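Local coordinates for 50S ribosomal protein L16 arginine hydroxylase (Escherichia coli, PDB 4CCL), which hydroxylates an arginine of ribosomal protein uL16, using iron(II), 2-oxoglutarate and molecular oxygen, at residues D38-L43 with L81-V86; Y288-I293 with M359-V364. All blocks are in the same frame, centred on the assembly; numbering follows the deposited sequence.

Contact 1 of 2, residues D38-L43 with L81-V86; sequences DELAGL and LLVQAV
Leu40 and Val83 carry an apolar helix-on-sheet contact, in which helix 37-45 lies against strand 79-83 of the large antiparallel sheet. This sheet includes strand 108-116 of the JmjC region, a member of the cupin clan, whose core is a double-stranded beta-helix. The segment axes come within 9.4 Å and cross at 70°, so the helix runs steeply across the strand. Leu40 reaches the strand with one branch. Its CG stands anti to the backbone N (chi1 -176°), and from there CD1 extends to Val83 CG2, 3.7 Å away. The two side chains pass side by side, running opposite ways. Val83 offers CG2, the methyl beside its own backbone N, while CB lies close behind. The same Leu40 CD1 lies 4.3 Å from Val86 CG2, three residues on from Val83, and so bridges two valines. Two residues before Val83 on the strand, Leu81 turns CD2 to the helix backbone, 4.3 Å from Ala41 CA. Leu40 continues onto Ile113 and Phe115 of neighbouring strand 108-116. These two residues flank Ser114, an inferred substrate-binding residue whose side chain is about 7 Å from that of Leu40. Across the contact the chemistry is hydrocarbon against hydrocarbon. Here the helix is therefore probably held by close fit and burial, while the backbone bonds of Leu81 and Val83 to strand 108-116 keep the strand itself in place.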
ATOM      1  N   ASP B  38       1.049  39.123 -19.612  1.00 75.27           N
ATOM      2  CA  ASP B  38       0.010  38.829 -20.592  1.00 83.93           C
ATOM      3  C   ASP B  38       0.054  37.368 -21.028  1.00 83.68           C
ATOM      4  O   ASP B  38      -0.959  36.662 -20.972  1.00 86.32           O
ATOM      5  CB  ASP B  38       0.146  39.747 -21.810  1.00 92.09           C
ATOM      6  CG  ASP B  38      -0.405  41.133 -21.557  1.00102.78           C
ATOM      7  OD1 ASP B  38      -1.312  41.264 -20.707  1.00106.46           O
ATOM      8  OD2 ASP B  38       0.063  42.091 -22.206  1.00109.51           O
ATOM      9  N   GLU B  39       1.231  36.923 -21.460  1.00 82.61           N
ATOM     10  CA  GLU B  39       1.428  35.541 -21.885  1.00 83.84           C
ATOM     11  C   GLU B  39       1.067  34.589 -20.751  1.00 78.63           C
ATOM     12  O   GLU B  39       0.534  33.501 -20.980  1.00 78.63           O
ATOM     13  CB  GLU B  39       2.881  35.300 -22.308  1.00 84.39           C
ATOM     14  CG  GLU B  39       3.422  36.248 -23.367  1.00 91.37           C
ATOM     15  CD  GLU B  39       4.920  36.085 -23.572  1.00 97.73           C
ATOM     16  OE1 GLU B  39       5.362  34.958 -23.880  1.00 99.67           O
ATOM     17  OE2 GLU B  39       5.658  37.080 -23.409  1.00 99.66           O
ATOM     18  N   LEU B  40       1.357  35.018 -19.526  1.00 73.43           N
ATOM     19  CA  LEU B  40       1.050  34.238 -18.335  1.00 73.03           C
ATOM     20  C   LEU B  40      -0.453  34.164 -18.091  1.00 79.18           C
ATOM     21  O   LEU B  40      -0.971  33.122 -17.692  1.00 75.47           O
ATOM     22  CB  LEU B  40       1.743  34.837 -17.109  1.00 66.46           C
ATOM     23  CG  LEU B  40       1.579  34.066 -15.798  1.00 62.37           C
ATOM     24  CD1 LEU B  40       2.247  32.706 -15.896  1.00 57.61           C
ATOM     25  CD2 LEU B  40       2.144  34.853 -14.630  1.00 63.16           C
ATOM     26  N   ALA B  41      -1.148  35.275 -18.322  1.00 81.23           N
ATOM     27  CA  ALA B  41      -2.597  35.312 -18.144  1.00 78.68           C
ATOM     28  C   ALA B  41      -3.280  34.397 -19.158  1.00 83.45           C
ATOM     29  O   ALA B  41      -4.133  33.568 -18.803  1.00 88.21           O
ATOM     30  CB  ALA B  41      -3.111  36.738 -18.270  1.00 80.96           C
ATOM     31  N   GLY B  42      -2.887  34.546 -20.421  1.00 83.08           N
ATOM     32  CA  GLY B  42      -3.380  33.685 -21.480  1.00 84.10           C
ATOM     33  C   GLY B  42      -3.090  32.228 -21.179  1.00 90.24           C
ATOM     34  O   GLY B  42      -3.920  31.356 -21.435  1.00 98.94           O
ATOM     35  N   LEU B  43      -1.912  31.968 -20.619  1.00 85.96           N
ATOM     36  CA  LEU B  43      -1.539  30.611 -20.238  1.00 81.55           C
ATOM     37  C   LEU B  43      -2.427  30.107 -19.103  1.00 76.97           C
ATOM     38  O   LEU B  43      -2.697  28.913 -18.998  1.00 71.59           O
ATOM     39  CB  LEU B  43      -0.066  30.554 -19.829  1.00 80.40           C
ATOM     40  CG  LEU B  43       0.760  29.402 -20.406  1.00 85.86           C
ATOM     41  CD1 LEU B  43       0.384  28.086 -19.751  1.00 89.64           C
ATOM     42  CD2 LEU B  43       0.582  29.329 -21.915  1.00 88.00           C
ATOM     43  N   LEU B  81      -1.713  36.184  -9.166  1.00 68.04           N
ATOM     44  CA  LEU B  81      -1.986  35.029 -10.010  1.00 72.59           C
ATOM     45  C   LEU B  81      -0.818  34.052  -9.947  1.00 68.57           C
ATOM     46  O   LEU B  81       0.320  34.415 -10.243  1.00 67.21           O
ATOM     47  CB  LEU B  81      -2.220  35.471 -11.458  1.00 69.43           C
ATOM     48  CG  LEU B  81      -2.286  34.357 -12.507  1.00 82.94           C
ATOM     49  CD1 LEU B  81      -3.420  33.386 -12.203  1.00 70.12           C
ATOM     50  CD2 LEU B  81      -2.429  34.943 -13.905  1.00 71.06           C
ATOM     51  N   LEU B  82      -1.107  32.816  -9.552  1.00 64.88           N
ATOM     52  CA  LEU B  82      -0.093  31.771  -9.465  1.00 62.87           C
ATOM     53  C   LEU B  82      -0.324  30.671 -10.494  1.00 72.68           C
ATOM     54  O   LEU B  82      -1.399  30.080 -10.552  1.00 73.46           O
ATOM     55  CB  LEU B  82      -0.067  31.159  -8.063  1.00 62.11           C
ATOM     56  CG  LEU B  82       0.479  32.014  -6.916  1.00 75.90           C
ATOM     57  CD1 LEU B  82      -0.613  32.859  -6.276  1.00 63.29           C
ATOM     58  CD2 LEU B  82       1.164  31.137  -5.881  1.00 75.71           C
ATOM     59  N   VAL B  83       0.695  30.397 -11.300  1.00 68.98           N
ATOM     60  CA  VAL B  83       0.613  29.353 -12.314  1.00 68.04           C
ATOM     61  C   VAL B  83       1.692  28.291 -12.115  1.00 69.34           C
ATOM     62  O   VAL B  83       2.886  28.597 -12.101  1.00 68.50           O
ATOM     63  CB  VAL B  83       0.729  29.934 -13.734  1.00 66.40           C
ATOM     64  CG1 VAL B  83       0.765  28.812 -14.760  1.00 62.88           C
ATOM     65  CG2 VAL B  83      -0.425  30.885 -14.013  1.00 65.17           C
ATOM     66  N   GLN B  84       1.256  27.042 -11.966  1.00 64.92           N
ATOM     67  CA  GLN B  84       2.152  25.913 -11.729  1.00 62.59           C
ATOM     68  C   GLN B  84       2.785  25.391 -13.015  1.00 66.09           C
ATOM     69  O   GLN B  84       2.157  25.408 -14.073  1.00 73.35           O
ATOM     70  CB  GLN B  84       1.384  24.769 -11.064  1.00 66.13           C
ATOM     71  CG  GLN B  84       0.766  25.118  -9.726  1.00 63.69           C
ATOM     72  CD  GLN B  84       1.776  25.108  -8.597  1.00 65.95           C
ATOM     73  OE1 GLN B  84       2.780  24.399  -8.655  1.00 66.65           O
ATOM     74  NE2 GLN B  84       1.517  25.902  -7.565  1.00 64.24           N
ATOM     75  N   ALA B  85       4.028  24.927 -12.904  1.00 60.16           N
ATOM     76  CA  ALA B  85       4.717  24.202 -13.976  1.00 61.76           C
ATOM     77  C   ALA B  85       4.693  24.887 -15.345  1.00 62.28           C
ATOM     78  O   ALA B  85       4.330  24.267 -16.344  1.00 68.42           O
ATOM     79  CB  ALA B  85       4.166  22.783 -14.088  1.00 56.65           C
ATOM     80  N   VAL B  86       5.083  26.159 -15.385  1.00 57.99           N
ATOM     81  CA  VAL B  86       5.097  26.914 -16.635  1.00 62.34           C
ATOM     82  C   VAL B  86       6.101  26.314 -17.620  1.00 65.13           C
ATOM     83  O   VAL B  86       5.900  26.363 -18.837  1.00 69.75           O
ATOM     84  CB  VAL B  86       5.421  28.405 -16.382  1.00 65.18           C
ATOM     85  CG1 VAL B  86       5.553  29.173 -17.692  1.00 64.41           C
ATOM     86  CG2 VAL B  86       4.351  29.033 -15.511  1.00 58.84           C
TER

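Contact 2 of 2, residues Y288-I293 with M359-V364; sequences YQPDEI and MLAALV
Ile293 meets Leu360, Ala361 and Val364 on one side of helix 354-365, and its two arms go to different places. The long arm ends in CD1, which sits over the helix backbone 3.5 Å from Ala361 CA. Val364 CB flanks the same methyl at 4.2 Å. The short arm, CG2, turns to Leu360, where it meets CD2 at 4.2 Å as the two side chains cross obliquely. This split follows from a chi1 of -75°, which sets CG1 anti to the carbonyl carbon and CG2 anti to the backbone N. Tyr288 adds a flat surface beside Ile293. Val364 CG1 lies over one face of its ring, 4.0 Å above the plane and displaced toward the rim, near CD1 and CE1. Pro290 touches the same alanine as Ile293, its ring CG 4.3 Å from Ala361 CB. The small Ala361 thus meets both Ile293 and Pro290, and the backbones come close, with the CA atoms of Pro290 and Ala361 5.5 Å apart. Just ahead of Ile293 a local bond ties the chain. Glu292 OE2 accepts the backbone N of Gln289 in a nearly straight bond, from above the carboxylate plane. Phe371 and Trp369 of strand 369-371 add aromatic cover to Ile293 and Val364. Two helices packed through aliphatic side chains, with short strands alongside, fit the ROXA-like winged-helix domain to which both segments belong.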
ATOM      1  N   TYR B 288       5.263   7.975 -36.198  1.00 90.90           N
ATOM      2  CA  TYR B 288       6.493   7.908 -36.982  1.00 87.25           C
ATOM      3  C   TYR B 288       6.879   6.470 -37.297  1.00 85.25           C
ATOM      4  O   TYR B 288       6.707   5.573 -36.471  1.00 80.65           O
ATOM      5  CB  TYR B 288       7.657   8.553 -36.224  1.00 84.64           C
ATOM      6  CG  TYR B 288       7.753  10.058 -36.317  1.00 86.28           C
ATOM      7  CD1 TYR B 288       6.891  10.877 -35.603  1.00 84.47           C
ATOM      8  CD2 TYR B 288       8.727  10.660 -37.105  1.00 90.01           C
ATOM      9  CE1 TYR B 288       6.987  12.255 -35.678  1.00 89.44           C
ATOM     10  CE2 TYR B 288       8.833  12.035 -37.185  1.00 91.03           C
ATOM     11  CZ  TYR B 288       7.960  12.828 -36.471  1.00 93.13           C
ATOM     12  OH  TYR B 288       8.061  14.199 -36.551  1.00 95.64           O
ATOM     13  N   GLN B 289       7.394   6.258 -38.501  1.00 87.49           N
ATOM     14  CA  GLN B 289       8.112   5.031 -38.816  1.00 86.12           C
ATOM     15  C   GLN B 289       9.593   5.257 -38.521  1.00 83.23           C
ATOM     16  O   GLN B 289      10.106   6.350 -38.748  1.00 88.48           O
ATOM     17  CB  GLN B 289       7.885   4.616 -40.272  1.00 89.39           C
ATOM     18  CG  GLN B 289       6.494   4.062 -40.540  1.00 97.88           C
ATOM     19  CD  GLN B 289       6.162   2.866 -39.663  1.00103.54           C
ATOM     20  OE1 GLN B 289       5.085   2.796 -39.073  1.00102.53           O
ATOM     21  NE2 GLN B 289       7.090   1.919 -39.577  1.00107.63           N
ATOM     22  N   PRO B 290      10.277   4.234 -37.987  1.00 74.88           N
ATOM     23  CA  PRO B 290      11.665   4.338 -37.512  1.00 73.47           C
ATOM     24  C   PRO B 290      12.631   5.003 -38.497  1.00 83.61           C
ATOM     25  O   PRO B 290      13.489   5.795 -38.087  1.00 85.73           O
ATOM     26  CB  PRO B 290      12.063   2.877 -37.305  1.00 68.83           C
ATOM     27  CG  PRO B 290      10.786   2.201 -36.955  1.00 67.85           C
ATOM     28  CD  PRO B 290       9.725   2.883 -37.771  1.00 70.18           C
ATOM     29  N   ASP B 291      12.480   4.705 -39.783  1.00 90.87           N
ATOM     30  CA  ASP B 291      13.432   5.204 -40.769  1.00 97.77           C
ATOM     31  C   ASP B 291      13.216   6.665 -41.166  1.00 96.28           C
ATOM     32  O   ASP B 291      14.110   7.276 -41.742  1.00 97.31           O
ATOM     33  CB  ASP B 291      13.503   4.296 -42.006  1.00106.52           C
ATOM     34  CG  ASP B 291      12.254   4.363 -42.858  1.00115.39           C
ATOM     35  OD1 ASP B 291      11.175   4.677 -42.314  1.00115.23           O
ATOM     36  OD2 ASP B 291      12.353   4.094 -44.074  1.00122.17           O
ATOM     37  N   GLU B 292      12.049   7.234 -40.877  1.00 96.72           N
ATOM     38  CA  GLU B 292      11.903   8.673 -41.091  1.00100.68           C
ATOM     39  C   GLU B 292      12.422   9.461 -39.893  1.00 97.83           C
ATOM     40  O   GLU B 292      12.678  10.654 -39.995  1.00100.04           O
ATOM     41  CB  GLU B 292      10.475   9.087 -41.491  1.00105.47           C
ATOM     42  CG  GLU B 292       9.373   8.761 -40.504  1.00108.64           C
ATOM     43  CD  GLU B 292       8.251   7.973 -41.153  1.00115.19           C
ATOM     44  OE1 GLU B 292       8.544   7.194 -42.083  1.00119.39           O
ATOM     45  OE2 GLU B 292       7.081   8.134 -40.743  1.00116.88           O
ATOM     46  N   ILE B 293      12.593   8.776 -38.765  1.00 95.06           N
ATOM     47  CA  ILE B 293      13.296   9.343 -37.621  1.00 91.36           C
ATOM     48  C   ILE B 293      14.798   9.276 -37.863  1.00 86.85           C
ATOM     49  O   ILE B 293      15.522  10.259 -37.645  1.00 82.38           O
ATOM     50  CB  ILE B 293      12.931   8.614 -36.319  1.00 83.34           C
ATOM     51  CG1 ILE B 293      11.529   9.030 -35.874  1.00 80.77           C
ATOM     52  CG2 ILE B 293      13.942   8.929 -35.225  1.00 74.51           C
ATOM     53  CD1 ILE B 293      10.982   8.213 -34.749  1.00 81.62           C
HETATM   54  N   MSE B 359      12.821   1.657 -30.321  1.00 64.99           N
HETATM   55  CA  MSE B 359      12.570   2.268 -29.016  1.00 58.51           C
HETATM   56  C   MSE B 359      12.420   3.778 -29.118  1.00 57.17           C
HETATM   57  O   MSE B 359      11.440   4.345 -28.634  1.00 60.56           O
HETATM   58  CB  MSE B 359      13.701   1.958 -28.037  1.00 64.88           C
HETATM   59  CG  MSE B 359      13.727   2.899 -26.840  1.00 72.00           C
HETATM   60 SE   MSE B 359      15.279   2.655 -25.697  1.00130.03          SE
HETATM   61  CE  MSE B 359      15.027   0.771 -25.291  1.00 53.10           C
ATOM     62  N   LEU B 360      13.405   4.415 -29.745  1.00 55.93           N
ATOM     63  CA  LEU B 360      13.416   5.859 -29.944  1.00 58.99           C
ATOM     64  C   LEU B 360      12.140   6.294 -30.651  1.00 65.75           C
ATOM     65  O   LEU B 360      11.528   7.307 -30.299  1.00 60.59           O
ATOM     66  CB  LEU B 360      14.643   6.259 -30.768  1.00 59.02           C
ATOM     67  CG  LEU B 360      14.855   7.742 -31.070  1.00 55.80           C
ATOM     68  CD1 LEU B 360      14.828   8.558 -29.789  1.00 56.92           C
ATOM     69  CD2 LEU B 360      16.167   7.950 -31.812  1.00 56.41           C
ATOM     70  N   ALA B 361      11.740   5.503 -31.643  1.00 66.56           N
ATOM     71  CA  ALA B 361      10.494   5.737 -32.361  1.00 67.24           C
ATOM     72  C   ALA B 361       9.291   5.702 -31.427  1.00 69.95           C
ATOM     73  O   ALA B 361       8.387   6.526 -31.544  1.00 75.65           O
ATOM     74  CB  ALA B 361      10.325   4.725 -33.491  1.00 67.52           C
ATOM     75  N   ALA B 362       9.291   4.754 -30.495  1.00 63.57           N
ATOM     76  CA  ALA B 362       8.198   4.635 -29.536  1.00 58.16           C
ATOM     77  C   ALA B 362       8.182   5.819 -28.575  1.00 57.71           C
ATOM     78  O   ALA B 362       7.120   6.266 -28.148  1.00 63.70           O
ATOM     79  CB  ALA B 362       8.302   3.327 -28.767  1.00 50.78           C
ATOM     80  N   LEU B 363       9.366   6.323 -28.237  1.00 53.37           N
ATOM     81  CA  LEU B 363       9.489   7.469 -27.341  1.00 55.51           C
ATOM     82  C   LEU B 363       8.995   8.752 -28.005  1.00 62.54           C
ATOM     83  O   LEU B 363       8.305   9.558 -27.380  1.00 69.33           O
ATOM     84  CB  LEU B 363      10.937   7.636 -26.867  1.00 56.73           C
ATOM     85  CG  LEU B 363      11.468   6.580 -25.893  1.00 60.51           C
ATOM     86  CD1 LEU B 363      12.961   6.765 -25.656  1.00 60.89           C
ATOM     87  CD2 LEU B 363      10.704   6.622 -24.575  1.00 53.21           C
ATOM     88  N   VAL B 364       9.348   8.937 -29.273  1.00 62.82           N
ATOM     89  CA  VAL B 364       8.888  10.103 -30.020  1.00 66.40           C
ATOM     90  C   VAL B 364       7.381  10.036 -30.280  1.00 67.31           C
ATOM     91  O   VAL B 364       6.662  11.013 -30.069  1.00 69.02           O
ATOM     92  CB  VAL B 364       9.655  10.271 -31.349  1.00 70.68           C
ATOM     93  CG1 VAL B 364       9.068  11.407 -32.171  1.00 74.69           C
ATOM     94  CG2 VAL B 364      11.132  10.520 -31.077  1.00 70.16           C
TER

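Overall arrangement
The two contacts lie in different parts of the subunit. Their centres are 33 Å apart, and their nearest atoms are about 19 Å apart. Along the chain they come in series, and contact 1 closes well before contact 2 opens. Contact 1 packs helix 37-45 on the large antiparallel sheet, which also contains strand 108-116 with the inferred substrate-binding residue Ser114. Contact 2 joins helices 290-298 and 354-365 near the C-terminus, in the ROXA-like winged-helix region, away from the iron- and substrate-binding residues. They share no helix, strand or sheet. No residue of the other chain of the homodimer touches either pair of segments, so both contacts lie within one subunit.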